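Local structure of DNA-entry nuclease inhibitor (Bacillus subtilis subsp. subtilis, 4MQD) at residues F20-K25 and V81-T86; I62-N67 and F102-G107; P30-T35 and D47-F52; K41-A46 and K77-P82. The protein inhibits the DNA-entry nuclease and plays a role in competence, as a subunit of a complex that governs binding and entry of donor DNA. One frame throughout, in Å; residues are numbered along the deposited sequence. Where two conformers were deposited one is given.

Overall arrangement
The chain folds as two beta sheets packed face to face, and contacts 1, 2 and 4 all join parts of the two. Contacts 1 and 4 end on the same strand, 77-85, where they share Val81 and Pro82; their centres lie about 11 Å apart. Contact 3 lays the loop 30-35 against strand 49-53, which neighbours strand 19-24 of contact 1 and strand 43-46 of contact 4; its centre is about 10 Å from each of theirs. Contact 2 also sits about 10 Å from contact 1, centre to centre, and touches it through a probable hydrogen bond from Val85 N to Gly107 O (2.8 Å) and packing of Val85 on Leu104. Its nearest atoms to contacts 3 and 4 are about 8 Å away.

Contact 1. Residues F20-K25 and V81-T86; sequences FTVFQK and VPFHVT
Gln24 reaches across from the end of strand 19-24 and sets its amide between the Phe83 ring and the backbone of His84 to Thr86. The chain bends at chi2, which brings both amide atoms to strand 77-85. Gln24 OE1 accepts the backbone N-H of Thr86, with Thr86 N 2.9 Å from Gln24 OE1 and a fairly straight bond of 162°, although the donor sits well above the carbonyl plane. Thr86 OG1 lies 3.1 Å from the same Gln24 OE1. On the other branch, Gln24 NE2 gives a weak, bent bond to His84 O at 2.8 Å, and its stronger partner is Gly48 O, just before strand 49-53. Phe83 rises from the opposite direction; its CZ is 3.4 Å from Gln24 NE2, and the amide and ring planes are 31° apart. Further in, Val22 CG1 slants against the same end of the ring, 3.9 Å from Phe83 CZ. The strands here run 36° apart with axes 8.0 Å apart at closest approach, so the side chains must bridge the two sheets of the sandwich. A leucine in place of Gln24 would probably leave Thr86 N and Gly48 O without these partners, the turn after strand 77-85 being held less firmly to strand 19-24. Apolar packing at Val22 thus gives way to a buried amide whose acceptor and donor ends both engage backbone.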
loop_
_atom_site.group_PDB
_atom_site.type_symbol
_atom_site.label_atom_id
_atom_site.label_comp_id
_atom_site.label_asym_id
_atom_site.label_seq_id
_atom_site.Cartn_x
_atom_site.Cartn_y
_atom_site.Cartn_z
ATOM N N PHE A 20 8.197 -2.864 -19.856
ATOM C CA PHE A 20 6.936 -2.750 -20.580
ATOM C C PHE A 20 6.687 -1.264 -20.818
ATOM O O PHE A 20 7.220 -0.419 -20.093
ATOM C CB PHE A 20 5.778 -3.396 -19.811
ATOM C CG PHE A 20 5.533 -2.798 -18.455
ATOM C CD1 PHE A 20 4.674 -1.718 -18.302
ATOM C CD2 PHE A 20 6.151 -3.323 -17.330
ATOM C CE1 PHE A 20 4.442 -1.168 -17.053
ATOM C CE2 PHE A 20 5.923 -2.777 -16.077
ATOM C CZ PHE A 20 5.068 -1.699 -15.939
ATOM N N THR A 21 5.883 -0.950 -21.826
ATOM C CA THR A 21 5.763 0.422 -22.300
ATOM C C THR A 21 4.317 0.872 -22.421
ATOM O O THR A 21 3.482 0.166 -22.986
ATOM C CB THR A 21 6.468 0.583 -23.661
ATOM O OG1 THR A 21 7.843 0.203 -23.525
ATOM C CG2 THR A 21 6.388 2.024 -24.162
ATOM N N VAL A 22 4.041 2.056 -21.878
ATOM C CA VAL A 22 2.743 2.705 -21.999
ATOM C C VAL A 22 2.848 3.730 -23.121
ATOM O O VAL A 22 3.727 4.594 -23.084
ATOM C CB VAL A 22 2.351 3.422 -20.691
ATOM C CG1 VAL A 22 0.966 4.050 -20.810
ATOM C CG2 VAL A 22 2.419 2.454 -19.513
ATOM N N PHE A 23 1.965 3.637 -24.114
ATOM C CA PHE A 23 2.043 4.517 -25.285
ATOM C C PHE A 23 0.684 4.865 -25.887
ATOM O O PHE A 23 -0.344 4.288 -25.524
ATOM C CB PHE A 23 2.968 3.909 -26.349
ATOM C CG PHE A 23 2.572 2.529 -26.800
ATOM C CD1 PHE A 23 2.868 1.417 -26.022
ATOM C CD2 PHE A 23 1.936 2.338 -28.019
ATOM C CE1 PHE A 23 2.519 0.144 -26.441
ATOM C CE2 PHE A 23 1.585 1.067 -28.444
ATOM C CZ PHE A 23 1.878 -0.032 -27.654
ATOM N N GLN A 24 0.699 5.824 -26.809
ATOM C CA GLN A 24 -0.522 6.358 -27.407
ATOM C C GLN A 24 -1.202 5.320 -28.295
ATOM O O GLN A 24 -0.547 4.421 -28.822
ATOM C CB GLN A 24 -0.220 7.621 -28.225
ATOM C CG GLN A 24 0.531 8.720 -27.478
ATOM C CD GLN A 24 -0.146 9.142 -26.183
ATOM O OE1 GLN A 24 -1.364 9.311 -26.132
ATOM N NE2 GLN A 24 0.648 9.326 -25.133
ATOM N N LYS A 25 -2.516 5.465 -28.455
ATOM C CA LYS A 25 -3.337 4.519 -29.222
ATOM C C LYS A 25 -2.765 4.215 -30.610
ATOM O O LYS A 25 -2.735 3.057 -31.031
ATOM C CB LYS A 25 -4.768 5.056 -29.377
ATOM C CG LYS A 25 -5.765 4.037 -29.920
ATOM C CD LYS A 25 -6.830 4.673 -30.804
ATOM C CE LYS A 25 -7.869 5.438 -30.000
ATOM N NZ LYS A 25 -8.774 4.542 -29.228
ATOM N N VAL A 81 5.422 9.786 -13.096
ATOM C CA VAL A 81 5.860 10.485 -14.304
ATOM C C VAL A 81 4.696 11.243 -14.947
ATOM O O VAL A 81 3.582 10.718 -15.018
ATOM C CB VAL A 81 6.431 9.484 -15.334
ATOM C CG1 VAL A 81 6.914 10.202 -16.590
ATOM C CG2 VAL A 81 7.556 8.667 -14.714
ATOM N N PRO A 82 4.942 12.484 -15.409
ATOM C CA PRO A 82 3.939 13.178 -16.218
ATOM C C PRO A 82 3.656 12.446 -17.528
ATOM O O PRO A 82 4.579 11.933 -18.158
ATOM C CB PRO A 82 4.588 14.536 -16.499
ATOM C CG PRO A 82 5.538 14.742 -15.373
ATOM C CD PRO A 82 6.054 13.376 -15.029
ATOM N N PHE A 83 2.389 12.401 -17.928
ATOM C CA PHE A 83 1.996 11.671 -19.129
ATOM C C PHE A 83 0.789 12.316 -19.798
ATOM O O PHE A 83 -0.257 12.492 -19.175
ATOM C CB PHE A 83 1.684 10.216 -18.775
ATOM C CG PHE A 83 1.378 9.354 -19.967
ATOM C CD1 PHE A 83 2.335 9.142 -20.950
ATOM C CD2 PHE A 83 0.138 8.747 -20.101
ATOM C CE1 PHE A 83 2.060 8.345 -22.047
ATOM C CE2 PHE A 83 -0.143 7.948 -21.197
ATOM C CZ PHE A 83 0.818 7.746 -22.172
ATOM N N HIS A 84 0.949 12.664 -21.071
ATOM C CA HIS A 84 -0.111 13.292 -21.845
ATOM C C HIS A 84 -0.718 12.276 -22.799
ATOM O O HIS A 84 0.002 11.578 -23.513
ATOM C CB HIS A 84 0.435 14.486 -22.630
ATOM C CG HIS A 84 -0.584 15.148 -23.504
ATOM N ND1 HIS A 84 -1.540 16.010 -23.011
ATOM C CD2 HIS A 84 -0.798 15.073 -24.839
ATOM C CE1 HIS A 84 -2.299 16.438 -24.005
ATOM N NE2 HIS A 84 -1.869 15.885 -25.124
ATOM N N VAL A 85 -2.044 12.199 -22.799
ATOM C CA VAL A 85 -2.773 11.321 -23.705
ATOM C C VAL A 85 -3.266 12.156 -24.883
ATOM O O VAL A 85 -4.109 13.037 -24.715
ATOM C CB VAL A 85 -3.959 10.645 -22.989
ATOM C CG1 VAL A 85 -4.742 9.760 -23.951
ATOM C CG2 VAL A 85 -3.466 9.835 -21.798
ATOM N N THR A 86 -2.729 11.880 -26.069
ATOM C CA THR A 86 -3.038 12.665 -27.265
ATOM C C THR A 86 -4.441 12.379 -27.794
ATOM O O THR A 86 -5.169 13.302 -28.159
ATOM C CB THR A 86 -2.019 12.400 -28.391
ATOM O OG1 THR A 86 -1.988 11.001 -28.696
ATOM C CG2 THR A 86 -0.630 12.857 -27.974
#

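Contact 2. Residues I62-N67 and F102-G107; sequences ILFRLN and FDLPKG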
loop_
_atom_site.group_PDB
_atom_site.type_symbol
_atom_site.label_atom_id
_atom_site.label_comp_id
_atom_site.label_asym_id
_atom_site.label_seq_id
_atom_site.Cartn_x
_atom_site.Cartn_y
_atom_site.Cartn_z
ATOM N N ILE A 62 -0.672 -6.671 -14.974
ATOM C CA ILE A 62 -0.784 -5.219 -15.040
ATOM C C ILE A 62 -2.133 -4.808 -14.459
ATOM O O ILE A 62 -3.174 -5.222 -14.968
ATOM C CB ILE A 62 -0.698 -4.710 -16.497
ATOM C CG1 ILE A 62 0.595 -5.195 -17.174
ATOM C CG2 ILE A 62 -0.815 -3.190 -16.546
ATOM C CD1 ILE A 62 1.877 -4.683 -16.546
ATOM N N LEU A 63 -2.107 -4.012 -13.393
ATOM C CA LEU A 63 -3.323 -3.443 -12.801
ATOM C C LEU A 63 -3.397 -1.962 -13.134
ATOM O O LEU A 63 -2.710 -1.147 -12.513
ATOM C CB LEU A 63 -3.338 -3.628 -11.280
ATOM C CG LEU A 63 -3.972 -4.915 -10.758
ATOM C CD1 LEU A 63 -3.290 -6.134 -11.358
ATOM C CD2 LEU A 63 -3.917 -4.951 -9.236
ATOM N N PHE A 64 -4.222 -1.614 -14.115
ATOM C CA PHE A 64 -4.378 -0.219 -14.505
ATOM C C PHE A 64 -5.535 0.414 -13.744
ATOM O O PHE A 64 -6.587 -0.207 -13.579
ATOM C CB PHE A 64 -4.599 -0.085 -16.009
ATOM C CG PHE A 64 -4.362 1.305 -16.522
ATOM C CD1 PHE A 64 -3.073 1.759 -16.753
ATOM C CD2 PHE A 64 -5.425 2.168 -16.749
ATOM C CE1 PHE A 64 -2.848 3.045 -17.211
ATOM C CE2 PHE A 64 -5.208 3.455 -17.209
ATOM C CZ PHE A 64 -3.917 3.894 -17.440
ATOM N N ARG A 65 -5.329 1.646 -13.281
ATOM C CA ARG A 65 -6.342 2.386 -12.530
ATOM C C ARG A 65 -6.401 3.844 -12.968
ATOM O O ARG A 65 -5.395 4.411 -13.399
ATOM C CB ARG A 65 -6.032 2.344 -11.036
ATOM C CG ARG A 65 -6.054 0.957 -10.424
ATOM C CD ARG A 65 -5.630 1.010 -8.970
ATOM N NE ARG A 65 -5.557 -0.321 -8.381
ATOM C CZ ARG A 65 -5.162 -0.578 -7.137
ATOM N NH1 ARG A 65 -4.792 0.407 -6.323
ATOM N NH2 ARG A 65 -5.135 -1.833 -6.704
ATOM N N LEU A 66 -7.585 4.437 -12.840
ATOM C CA LEU A 66 -7.796 5.858 -13.103
ATOM C C LEU A 66 -8.316 6.534 -11.831
ATOM O O LEU A 66 -9.391 6.187 -11.334
ATOM C CB LEU A 66 -8.798 6.041 -14.245
ATOM C CG LEU A 66 -9.221 7.467 -14.619
ATOM C CD1 LEU A 66 -8.026 8.336 -14.983
ATOM C CD2 LEU A 66 -10.224 7.430 -15.761
ATOM N N ASN A 67 -7.540 7.487 -11.312
ATOM C CA ASN A 67 -7.901 8.258 -10.116
ATOM C C ASN A 67 -8.244 7.394 -8.903
ATOM O O ASN A 67 -9.217 7.656 -8.193
ATOM C CB ASN A 67 -9.051 9.224 -10.425
ATOM C CG ASN A 67 -8.683 10.246 -11.485
ATOM O OD1 ASN A 67 -7.596 10.823 -11.453
ATOM N ND2 ASN A 67 -9.592 10.485 -12.424
ATOM N N PHE A 102 -6.418 0.317 -22.964
ATOM C CA PHE A 102 -7.157 0.940 -21.871
ATOM C C PHE A 102 -7.789 2.240 -22.355
ATOM O O PHE A 102 -7.099 3.110 -22.891
ATOM C CB PHE A 102 -6.226 1.211 -20.688
ATOM C CG PHE A 102 -5.528 -0.020 -20.176
ATOM C CD1 PHE A 102 -4.297 -0.405 -20.694
ATOM C CD2 PHE A 102 -6.107 -0.800 -19.187
ATOM C CE1 PHE A 102 -3.657 -1.542 -20.228
ATOM C CE2 PHE A 102 -5.471 -1.936 -18.716
ATOM C CZ PHE A 102 -4.244 -2.307 -19.236
ATOM N N ASP A 103 -9.102 2.354 -22.174
ATOM C CA ASP A 103 -9.854 3.528 -22.603
ATOM C C ASP A 103 -9.614 4.698 -21.644
ATOM O O ASP A 103 -10.395 4.937 -20.723
ATOM C CB ASP A 103 -11.349 3.192 -22.691
ATOM C CG ASP A 103 -12.174 4.319 -23.287
ATOM O OD1 ASP A 103 -11.691 4.984 -24.229
ATOM O OD2 ASP A 103 -13.312 4.534 -22.819
ATOM N N LEU A 104 -8.515 5.411 -21.869
ATOM C CA LEU A 104 -8.153 6.576 -21.067
ATOM C C LEU A 104 -8.426 7.841 -21.883
ATOM O O LEU A 104 -7.970 7.946 -23.022
ATOM C CB LEU A 104 -6.675 6.500 -20.683
ATOM C CG LEU A 104 -6.173 7.450 -19.595
ATOM C CD1 LEU A 104 -6.848 7.170 -18.260
ATOM C CD2 LEU A 104 -4.661 7.336 -19.457
ATOM N N PRO A 105 -9.177 8.806 -21.314
ATOM C CA PRO A 105 -9.482 10.036 -22.057
ATOM C C PRO A 105 -8.258 10.900 -22.372
ATOM O O PRO A 105 -7.190 10.709 -21.787
ATOM C CB PRO A 105 -10.423 10.804 -21.117
ATOM C CG PRO A 105 -10.927 9.802 -20.142
ATOM C CD PRO A 105 -9.861 8.766 -20.009
ATOM N N LYS A 106 -8.435 11.844 -23.294
ATOM C CA LYS A 106 -7.391 12.812 -23.629
ATOM C C LYS A 106 -7.111 13.706 -22.427
ATOM O O LYS A 106 -8.018 14.006 -21.649
ATOM C CB LYS A 106 -7.816 13.695 -24.807
ATOM C CG LYS A 106 -8.101 12.951 -26.103
ATOM C CD LYS A 106 -8.167 13.898 -27.298
ATOM C CE LYS A 106 -9.348 14.861 -27.236
ATOM N NZ LYS A 106 -10.667 14.169 -27.281
ATOM N N GLY A 107 -5.859 14.129 -22.283
ATOM C CA GLY A 107 -5.476 15.051 -21.218
ATOM C C GLY A 107 -4.167 14.691 -20.545
ATOM O O GLY A 107 -3.498 13.729 -20.926
#
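Phe64 extends its ring away from its own backbone N (chi1 -163°), whereas Phe102 swings its ring in beside the backbone N (chi1 -57°), and the two phenyl groups come together as an offset stack. Their centroids are 4.7 Å apart and the planes are tilted by 30°. The slip is large enough that the stem of Phe64 takes part: its CB rests over the face of the other ring, 3.4 Å from Phe102 CE2, and Phe64 CG also stands above that face, displaced toward the rim. Leu104 crosses at roughly a right angle and meets the Phe64 ring at its edge, with CD2 4.1 Å from Phe64 CZ. Its other methyl, Leu104 CD1, meets Leu66 CD1 at 3.7 Å. At the far end Ile62 CG2 approaches Phe102 CZ obliquely and loosely, at 4.4 Å. An inverse gamma turn centred on Asp103, with a weak bond from Leu104 N to Phe102 O of 2.9 Å, lets Phe102 and Leu104 both face strand 59-66 while Asp103 turns away. Trp8 adds edge-to-face contacts to both phenyl rings. Ile62, Phe64 and Leu66 are alternate residues of one strand whose CB atoms all point to the same side, and the end of strand 100-102 and the connection that follows it lie over them: an aromatic and aliphatic core of the kind found between the two sheets of a beta sandwich.

Contact 3. Residues P30-T35 and D47-F52; sequences PVMDWT and DGAISF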
loop_
_atom_site.group_PDB
_atom_site.type_symbol
_atom_site.label_atom_id
_atom_site.label_comp_id
_atom_site.label_asym_id
_atom_site.label_seq_id
_atom_site.Cartn_x
_atom_site.Cartn_y
_atom_site.Cartn_z
ATOM N N PRO A 30 9.662 3.053 -29.608
ATOM C CA PRO A 30 10.935 2.346 -29.676
ATOM C C PRO A 30 11.304 1.705 -28.339
ATOM O O PRO A 30 10.610 1.911 -27.336
ATOM C CB PRO A 30 11.924 3.461 -30.010
ATOM C CG PRO A 30 11.347 4.658 -29.336
ATOM C CD PRO A 30 9.853 4.505 -29.430
ATOM N N VAL A 31 12.388 0.932 -28.336
ATOM C CA VAL A 31 12.935 0.365 -27.106
ATOM C C VAL A 31 13.893 1.394 -26.508
ATOM O O VAL A 31 14.705 1.985 -27.223
ATOM C CB VAL A 31 13.658 -0.974 -27.368
ATOM C CG1 VAL A 31 14.153 -1.587 -26.065
ATOM C CG2 VAL A 31 12.727 -1.943 -28.088
HETATM N N MSE A 32 13.794 1.605 -25.199
HETATM C CA MSE A 32 14.498 2.706 -24.536
HETATM C C MSE A 32 15.889 2.311 -24.130
HETATM O O MSE A 32 16.173 1.127 -23.931
HETATM C CB MSE A 32 13.738 3.129 -23.284
HETATM C CG MSE A 32 12.291 3.525 -23.564
HETATM SE SE MSE A 32 12.179 5.182 -24.619
HETATM C CE MSE A 32 10.211 5.272 -24.728
ATOM N N ASP A 33 16.766 3.307 -23.991
ATOM C CA ASP A 33 18.145 3.076 -23.558
ATOM C C ASP A 33 18.205 2.936 -22.042
ATOM O O ASP A 33 18.247 3.934 -21.317
ATOM C CB ASP A 33 19.062 4.215 -24.022
ATOM C CG ASP A 33 20.536 3.966 -23.692
ATOM O OD1 ASP A 33 20.905 2.818 -23.363
ATOM O OD2 ASP A 33 21.329 4.928 -23.773
ATOM N N TRP A 34 18.224 1.691 -21.575
ATOM C CA TRP A 34 18.214 1.400 -20.143
ATOM C C TRP A 34 19.617 1.419 -19.537
ATOM O O TRP A 34 20.187 0.378 -19.201
ATOM C CB TRP A 34 17.516 0.067 -19.880
ATOM C CG TRP A 34 16.049 0.151 -20.128
ATOM C CD1 TRP A 34 15.371 -0.312 -21.217
ATOM C CD2 TRP A 34 15.077 0.765 -19.279
ATOM N NE1 TRP A 34 14.031 -0.037 -21.091
ATOM C CE2 TRP A 34 13.823 0.623 -19.909
ATOM C CE3 TRP A 34 15.142 1.412 -18.038
ATOM C CZ2 TRP A 34 12.643 1.106 -19.343
ATOM C CZ3 TRP A 34 13.968 1.893 -17.476
ATOM C CH2 TRP A 34 12.735 1.736 -18.130
ATOM N N THR A 35 20.157 2.627 -19.399
ATOM C CA THR A 35 21.435 2.846 -18.733
ATOM C C THR A 35 21.256 2.672 -17.230
ATOM O O THR A 35 20.130 2.542 -16.749
ATOM C CB THR A 35 21.964 4.268 -18.996
ATOM O OG1 THR A 35 20.966 5.225 -18.622
ATOM C CG2 THR A 35 22.326 4.455 -20.471
ATOM N N ASP A 47 8.793 10.946 -26.672
ATOM C CA ASP A 47 7.603 11.371 -27.415
ATOM C C ASP A 47 6.370 11.348 -26.522
ATOM O O ASP A 47 6.260 12.129 -25.576
ATOM C CB ASP A 47 7.378 10.486 -28.648
ATOM C CG ASP A 47 6.217 10.961 -29.505
ATOM O OD1 ASP A 47 5.609 11.998 -29.168
ATOM O OD2 ASP A 47 5.914 10.297 -30.519
ATOM N N GLY A 48 5.446 10.447 -26.830
ATOM C CA GLY A 48 4.270 10.251 -25.998
ATOM C C GLY A 48 4.228 8.848 -25.425
ATOM O O GLY A 48 3.164 8.232 -25.363
ATOM N N ALA A 49 5.386 8.345 -24.999
ATOM C CA ALA A 49 5.488 6.982 -24.473
ATOM C C ALA A 49 6.408 6.925 -23.260
ATOM O O ALA A 49 7.407 7.641 -23.195
ATOM C CB ALA A 49 5.986 6.038 -25.555
ATOM N N ILE A 50 6.049 6.073 -22.301
ATOM C CA ILE A 50 6.867 5.827 -21.117
ATOM C C ILE A 50 7.087 4.328 -20.975
ATOM O O ILE A 50 6.125 3.561 -20.933
ATOM C CB ILE A 50 6.190 6.341 -19.827
ATOM C CG1 ILE A 50 5.865 7.835 -19.935
ATOM C CG2 ILE A 50 7.083 6.075 -18.617
ATOM C CD1 ILE A 50 4.867 8.318 -18.903
ATOM N N SER A 51 8.350 3.913 -20.911
ATOM C CA SER A 51 8.684 2.527 -20.606
ATOM C C SER A 51 9.067 2.431 -19.144
ATOM O O SER A 51 9.853 3.240 -18.649
ATOM C CB SER A 51 9.834 2.027 -21.476
ATOM O OG SER A 51 9.522 2.154 -22.852
ATOM N N PHE A 52 8.500 1.447 -18.455
ATOM C CA PHE A 52 8.808 1.210 -17.055
ATOM C C PHE A 52 9.699 -0.017 -16.931
ATOM O O PHE A 52 9.521 -0.999 -17.652
ATOM C CB PHE A 52 7.524 1.024 -16.246
ATOM C CG PHE A 52 6.712 2.280 -16.109
ATOM C CD1 PHE A 52 7.105 3.279 -15.226
ATOM C CD2 PHE A 52 5.560 2.470 -16.861
ATOM C CE1 PHE A 52 6.364 4.442 -15.096
ATOM C CE2 PHE A 52 4.815 3.632 -16.736
ATOM C CZ PHE A 52 5.218 4.619 -15.851
#
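The loop that leads into helix 36-41 lies over the antiparallel sheet at strand 49-53, and Met32 and Trp34 meet Ser51 there from two directions. Met32, present as selenomethionine, runs past the serine hydroxyl: its CG is 3.2 Å from Ser51 OG. A bend at chi2 (-68°) then carries the chain along the strand, until Met32 CE comes within 4.4 Å of Ala49 CB. Trp34 arrives with the six-membered part of its indole. Ser51 O lies at the ring edge, near its plane, 3.3 Å from Trp34 CH2, and the serine methylene packs beside it, with Ser51 CB 3.6 Å from Trp34 CZ2. The carbonyl therefore faces the C-H rim of the indole and not its pi cloud. The two loop side chains also brace each other, Met32 CB standing 3.7 Å above one face of the Trp34 ring, near its rim. Ser51 OG, buried beneath Met32, is satisfied by a hydrogen bond with Thr21 OG1 on strand 19-24. An inverse gamma turn centred on Trp34, closed by a weak bond from Thr35 N to Asp33 O, bends the chain just before Thr35, the N-cap residue of helix 36-41. Ala49 and Ser51 look out toward this loop; Ile50 and Phe52, pointing the other way, pack on strand 107-116 in the opposing sheet. Met32 also rests on Ala44 and Ala46 of strand 43-46, so the loop spans the two adjoining strands on the outer face of the sheet.

Contact 4. Residues K41-A46 and K77-P82; sequences KGYAAA and KKVTVP
Tyr43 and Val81 make a CH-pi contact: Val81 CG2 stands over the centre of the phenol ring, 3.7 Å from its centroid and only 10° off the ring normal. Tyr43 holds its ring between the backbone N and the carbonyl carbon (chi1 75°), the crowded position, which turns the ring flat toward strand 77-85. Apolar contact continues along that strand, where Val79 CG1 presses obliquely on the same ring, 3.4 Å from Tyr43 CD1. Val79 and Val81, alternate residues of the strand, both point toward the segment that carries Tyr43. With Tyr43 cut back to an alanine, both valines would probably lose the ring they pack on and a gap would open between the two sheets. Strands 43-46 and 77-85 are outermost strands of their respective sheets within the chain, so these side chains bridge the two layers of the beta sandwich along one edge. Contacts with backbone take over where helix 36-41 ends. Val79 CG2 lies 3.8 Å from Lys41 O, and Lys77, bent at chi2, brings its CE to 3.7 Å from the same Lys41 O; Lys77 NZ hydrogen-bonds to Glu40 O, the carbonyl one residue before Lys41. Gly42, next after Lys41, has a positive phi and is the first residue to leave the helical conformation. Its CA is 4.1 Å from Lys77 CE, and a CB here would collide with that carbon as well as with the preceding carbonyl oxygen.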
loop_
_atom_site.group_PDB
_atom_site.type_symbol
_atom_site.label_atom_id
_atom_site.label_comp_id
_atom_site.label_asym_id
_atom_site.label_seq_id
_atom_site.Cartn_x
_atom_site.Cartn_y
_atom_site.Cartn_z
ATOM N N LYS A 41 16.335 5.196 -12.050
ATOM C CA LYS A 41 15.088 5.964 -12.094
ATOM C C LYS A 41 13.867 5.051 -12.227
ATOM O O LYS A 41 12.805 5.347 -11.682
ATOM C CB LYS A 41 15.113 6.977 -13.243
ATOM C CG LYS A 41 16.035 8.156 -12.993
ATOM C CD LYS A 41 16.056 9.115 -14.169
ATOM C CE LYS A 41 16.968 10.301 -13.894
ATOM N NZ LYS A 41 17.040 11.241 -15.047
ATOM N N GLY A 42 14.026 3.946 -12.953
ATOM C CA GLY A 42 12.959 2.962 -13.122
ATOM C C GLY A 42 12.034 3.246 -14.291
ATOM O O GLY A 42 11.003 2.588 -14.447
ATOM N N TYR A 43 12.391 4.229 -15.114
ATOM C CA TYR A 43 11.611 4.543 -16.308
ATOM C C TYR A 43 12.471 5.206 -17.373
ATOM O O TYR A 43 13.591 5.634 -17.102
ATOM C CB TYR A 43 10.423 5.449 -15.964
ATOM C CG TYR A 43 10.797 6.888 -15.683
ATOM C CD1 TYR A 43 11.334 7.259 -14.454
ATOM C CD2 TYR A 43 10.610 7.880 -16.644
ATOM C CE1 TYR A 43 11.675 8.575 -14.190
ATOM C CE2 TYR A 43 10.949 9.199 -16.389
ATOM C CZ TYR A 43 11.481 9.540 -15.160
ATOM O OH TYR A 43 11.822 10.848 -14.894
ATOM N N ALA A 44 11.926 5.279 -18.582
ATOM C CA ALA A 44 12.542 6.008 -19.681
ATOM C C ALA A 44 11.440 6.482 -20.618
ATOM O O ALA A 44 10.642 5.676 -21.094
ATOM C CB ALA A 44 13.527 5.118 -20.419
ATOM N N ALA A 45 11.392 7.789 -20.867
ATOM C CA ALA A 45 10.316 8.393 -21.652
ATOM C C ALA A 45 10.814 8.898 -23.003
ATOM O O ALA A 45 11.992 9.223 -23.161
ATOM C CB ALA A 45 9.678 9.532 -20.872
ATOM N N ALA A 46 9.900 8.957 -23.969
ATOM C CA ALA A 46 10.188 9.504 -25.294
ATOM C C ALA A 46 8.883 9.772 -26.046
ATOM O O ALA A 46 7.997 8.916 -26.071
ATOM C CB ALA A 46 11.067 8.549 -26.088
ATOM N N LYS A 77 9.264 -0.488 -5.585
ATOM C CA LYS A 77 9.602 0.662 -6.419
ATOM C C LYS A 77 8.348 1.478 -6.711
ATOM O O LYS A 77 7.297 0.917 -7.020
ATOM C CB LYS A 77 10.235 0.195 -7.732
ATOM C CG LYS A 77 10.767 1.304 -8.631
ATOM C CD LYS A 77 11.907 2.070 -7.978
ATOM C CE LYS A 77 12.797 2.748 -9.006
ATOM N NZ LYS A 77 13.974 3.398 -8.365
ATOM N N LYS A 78 8.470 2.797 -6.598
ATOM C CA LYS A 78 7.402 3.720 -6.964
ATOM C C LYS A 78 7.973 4.759 -7.918
ATOM O O LYS A 78 8.958 5.425 -7.600
ATOM C CB LYS A 78 6.830 4.407 -5.724
ATOM C CG LYS A 78 5.690 5.370 -6.021
ATOM C CD LYS A 78 5.156 6.013 -4.752
ATOM C CE LYS A 78 4.048 7.006 -5.065
ATOM N NZ LYS A 78 3.472 7.611 -3.832
ATOM N N VAL A 79 7.354 4.887 -9.086
ATOM C CA VAL A 79 7.778 5.854 -10.088
ATOM C C VAL A 79 6.568 6.670 -10.515
ATOM O O VAL A 79 5.559 6.101 -10.920
ATOM C CB VAL A 79 8.378 5.152 -11.322
ATOM C CG1 VAL A 79 9.074 6.162 -12.219
ATOM C CG2 VAL A 79 9.350 4.060 -10.894
ATOM N N THR A 80 6.674 7.993 -10.420
ATOM C CA THR A 80 5.608 8.900 -10.842
ATOM C C THR A 80 6.113 9.812 -11.958
ATOM O O THR A 80 7.099 10.525 -11.783
ATOM C CB THR A 80 5.093 9.750 -9.665
ATOM O OG1 THR A 80 4.582 8.885 -8.642
ATOM C CG2 THR A 80 3.986 10.701 -10.119
ATOM N N VAL A 81 5.422 9.786 -13.096
ATOM C CA VAL A 81 5.860 10.485 -14.304
ATOM C C VAL A 81 4.696 11.243 -14.947
ATOM O O VAL A 81 3.582 10.718 -15.018
ATOM C CB VAL A 81 6.431 9.484 -15.334
ATOM C CG1 VAL A 81 6.914 10.202 -16.590
ATOM C CG2 VAL A 81 7.556 8.667 -14.714
ATOM N N PRO A 82 4.942 12.484 -15.409
ATOM C CA PRO A 82 3.939 13.178 -16.218
ATOM C C PRO A 82 3.656 12.446 -17.528
ATOM O O PRO A 82 4.579 11.933 -18.158
ATOM C CB PRO A 82 4.588 14.536 -16.499
ATOM C CG PRO A 82 5.538 14.742 -15.373
ATOM C CD PRO A 82 6.054 13.376 -15.029
#